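Local coordinates for protein flavodoxin (Fusobacterium nucleatum, PDB 6OHK) that carries electrons through a bound flavin mononucleotide and probably serves as a low-potential donor to a number of redox enzymes, at residues Y11-T15 against G16-G20. The protein carries 1 engineered substitution. Numbering follows the deposited sequence.
Sequences YATLT and GTTVG. Engineered in segment 16-20: G16 (natural residue Lys). With FMN (flavin mononucleotide), chain B.
The phosphate-binding loop of the flavodoxin fold links strand 7-11 to helix 17-28, and across it T13 meets G16. T13 holds OG1 anti to its own backbone nitrogen (chi1 -172°), which aims the hydroxyl into the turn. There OG1 accepts a hydrogen bond from G16 N at 2.8 Å, bent to 135°. The same OG1 donates to FMN O1P at 2.7 Å. This one atom therefore ties the N-cap residue to the phosphate. G16, engineered in place of the natural lysine, sits at the N-cap just before the helix. The three terminal phosphate oxygens divide the loop between them. O2P takes the amides of L14 and T15, the latter nearly straight at 168°. O3P receives three bonds, from T15 OG1 at 2.6 Å and from both N and OG1 of T17. O1P is also gripped three times, by T13 OG1 and by N and OG1 of T18. Since T17 N and T18 N belong to the first turn of the helix, its N-terminal end probably adds favourable electrostatics to the negatively charged phosphate. Behind the phosphate, V19 CG2 rests on T13 CG2 (3.8 Å) and on Y11 CE2 (4.0 Å), while T18 CG2 lies 3.3 Å from A12 O. Outside the loop, Y59 OH and E148 OE2 also hydrogen-bond to FMN. Such a hydroxyl- and amide-lined strand-loop-helix turn is the classic FMN phosphate site of flavodoxins.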
loop_
_atom_site.group_PDB
_atom_site.type_symbol
_atom_site.label_atom_id
_atom_site.label_comp_id
_atom_site.label_asym_id
_atom_site.label_seq_id
_atom_site.Cartn_x
_atom_site.Cartn_y
_atom_site.Cartn_z
ATOM N N TYR A 11 -5.914 -5.741 1.410
ATOM C CA TYR A 11 -4.699 -6.188 2.086
ATOM C C TYR A 11 -4.557 -7.694 1.967
ATOM O O TYR A 11 -5.508 -8.405 1.650
ATOM C CB TYR A 11 -4.682 -5.749 3.563
ATOM C CG TYR A 11 -5.598 -6.556 4.416
ATOM C CD1 TYR A 11 -6.951 -6.270 4.487
ATOM C CD2 TYR A 11 -5.122 -7.648 5.147
ATOM C CE1 TYR A 11 -7.808 -7.048 5.247
ATOM C CE2 TYR A 11 -5.985 -8.432 5.907
ATOM C CZ TYR A 11 -7.321 -8.117 5.945
ATOM O OH TYR A 11 -8.144 -8.962 6.735
ATOM N N ALA A 12 -3.368 -8.173 2.328
ATOM C CA ALA A 12 -3.116 -9.581 2.561
ATOM C C ALA A 12 -2.240 -9.688 3.787
ATOM O O ALA A 12 -1.544 -8.748 4.143
ATOM C CB ALA A 12 -2.410 -10.213 1.364
ATOM N N THR A 13 -2.234 -10.868 4.400
ATOM C CA THR A 13 -1.392 -11.105 5.581
ATOM C C THR A 13 -1.035 -12.572 5.674
ATOM O O THR A 13 -1.858 -13.423 5.334
ATOM C CB THR A 13 -2.093 -10.649 6.869
ATOM O OG1 THR A 13 -1.190 -10.718 7.974
ATOM C CG2 THR A 13 -3.298 -11.507 7.193
ATOM N N LEU A 14 0.196 -12.876 6.104
ATOM C CA LEU A 14 0.527 -14.252 6.480
ATOM C C LEU A 14 0.406 -14.457 7.982
ATOM O O LEU A 14 -0.323 -15.356 8.426
ATOM C CB LEU A 14 1.925 -14.623 6.010
ATOM C CG LEU A 14 2.351 -16.056 6.346
ATOM C CD1 LEU A 14 1.513 -17.096 5.616
ATOM C CD2 LEU A 14 3.843 -16.234 6.067
ATOM N N THR A 15 1.104 -13.652 8.772
ATOM C CA THR A 15 1.134 -13.848 10.211
ATOM C C THR A 15 0.397 -12.806 11.025
ATOM O O THR A 15 0.481 -12.843 12.268
ATOM C CB THR A 15 2.568 -14.050 10.704
ATOM O OG1 THR A 15 3.449 -13.033 10.214
ATOM C CG2 THR A 15 3.117 -15.399 10.270
ATOM N N GLY A 16 -0.359 -11.913 10.399
ATOM C CA GLY A 16 -1.260 -11.034 11.105
ATOM C C GLY A 16 -0.787 -9.629 11.318
ATOM O O GLY A 16 -1.600 -8.780 11.700
ATOM N N THR A 17 0.470 -9.317 11.061
ATOM C CA THR A 17 0.947 -7.969 11.354
ATOM C C THR A 17 0.186 -6.949 10.528
ATOM O O THR A 17 -0.191 -5.874 11.018
ATOM C CB THR A 17 2.441 -7.855 11.034
ATOM O OG1 THR A 17 3.163 -8.944 11.615
ATOM C CG2 THR A 17 3.000 -6.555 11.566
ATOM N N THR A 18 -0.043 -7.265 9.259
ATOM C CA THR A 18 -0.718 -6.339 8.362
ATOM C C THR A 18 -2.125 -6.013 8.848
ATOM O O THR A 18 -2.609 -4.893 8.605
ATOM C CB THR A 18 -0.719 -6.919 6.942
ATOM O OG1 THR A 18 0.614 -7.074 6.483
ATOM C CG2 THR A 18 -1.374 -5.977 5.987
ATOM N N VAL A 19 -2.809 -6.947 9.503
ATOM C CA VAL A 19 -4.154 -6.682 10.014
ATOM C C VAL A 19 -4.129 -5.508 10.967
ATOM O O VAL A 19 -5.023 -4.645 10.948
ATOM C CB VAL A 19 -4.727 -7.946 10.702
ATOM C CG1 VAL A 19 -6.059 -7.656 11.416
ATOM C CG2 VAL A 19 -4.885 -9.072 9.707
ATOM N N GLY A 20 -3.132 -5.468 11.843
ATOM C CA GLY A 20 -3.030 -4.378 12.769
ATOM C C GLY A 20 -2.821 -3.059 12.072
ATOM O O GLY A 20 -3.360 -2.040 12.496
HETATM N N1 FMN B . 10.469 -8.040 4.565
HETATM C C2 FMN B . 10.995 -7.241 3.538
HETATM O O2 FMN B . 11.039 -6.059 3.636
HETATM N N3 FMN B . 11.515 -7.908 2.375
HETATM C C4 FMN B . 11.540 -9.263 2.186
HETATM O O4 FMN B . 11.998 -9.700 1.150
HETATM C C4A FMN B . 11.020 -10.050 3.249
HETATM N N5 FMN B . 11.029 -11.437 3.122
HETATM C C5A FMN B . 10.556 -12.164 4.250
HETATM C C6 FMN B . 10.668 -13.567 4.226
HETATM C C7 FMN B . 10.205 -14.313 5.290
HETATM C C7M FMN B . 10.312 -15.834 5.098
HETATM C C8 FMN B . 9.726 -13.683 6.430
HETATM C C8M FMN B . 9.194 -14.542 7.558
HETATM C C9 FMN B . 9.621 -12.294 6.459
HETATM C C9A FMN B . 10.060 -11.550 5.393
HETATM N N10 FMN B . 9.944 -10.102 5.441
HETATM C C10 FMN B . 10.483 -9.396 4.387
HETATM C "C1'" FMN B . 9.393 -9.430 6.616
HETATM C "C2'" FMN B . 7.835 -9.473 6.616
HETATM O "O2'" FMN B . 7.281 -8.858 5.467
HETATM C "C3'" FMN B . 7.322 -8.705 7.847
HETATM O "O3'" FMN B . 7.682 -9.456 8.989
HETATM C "C4'" FMN B . 5.828 -8.386 7.878
HETATM O "O4'" FMN B . 5.577 -7.551 9.003
HETATM C "C5'" FMN B . 4.952 -9.629 7.960
HETATM O "O5'" FMN B . 3.605 -9.217 7.795
HETATM P P FMN B . 2.402 -10.245 8.077
HETATM O O1P FMN B . 1.168 -9.412 7.814
HETATM O O2P FMN B . 2.499 -11.432 7.181
HETATM O O3P FMN B . 2.509 -10.667 9.548
#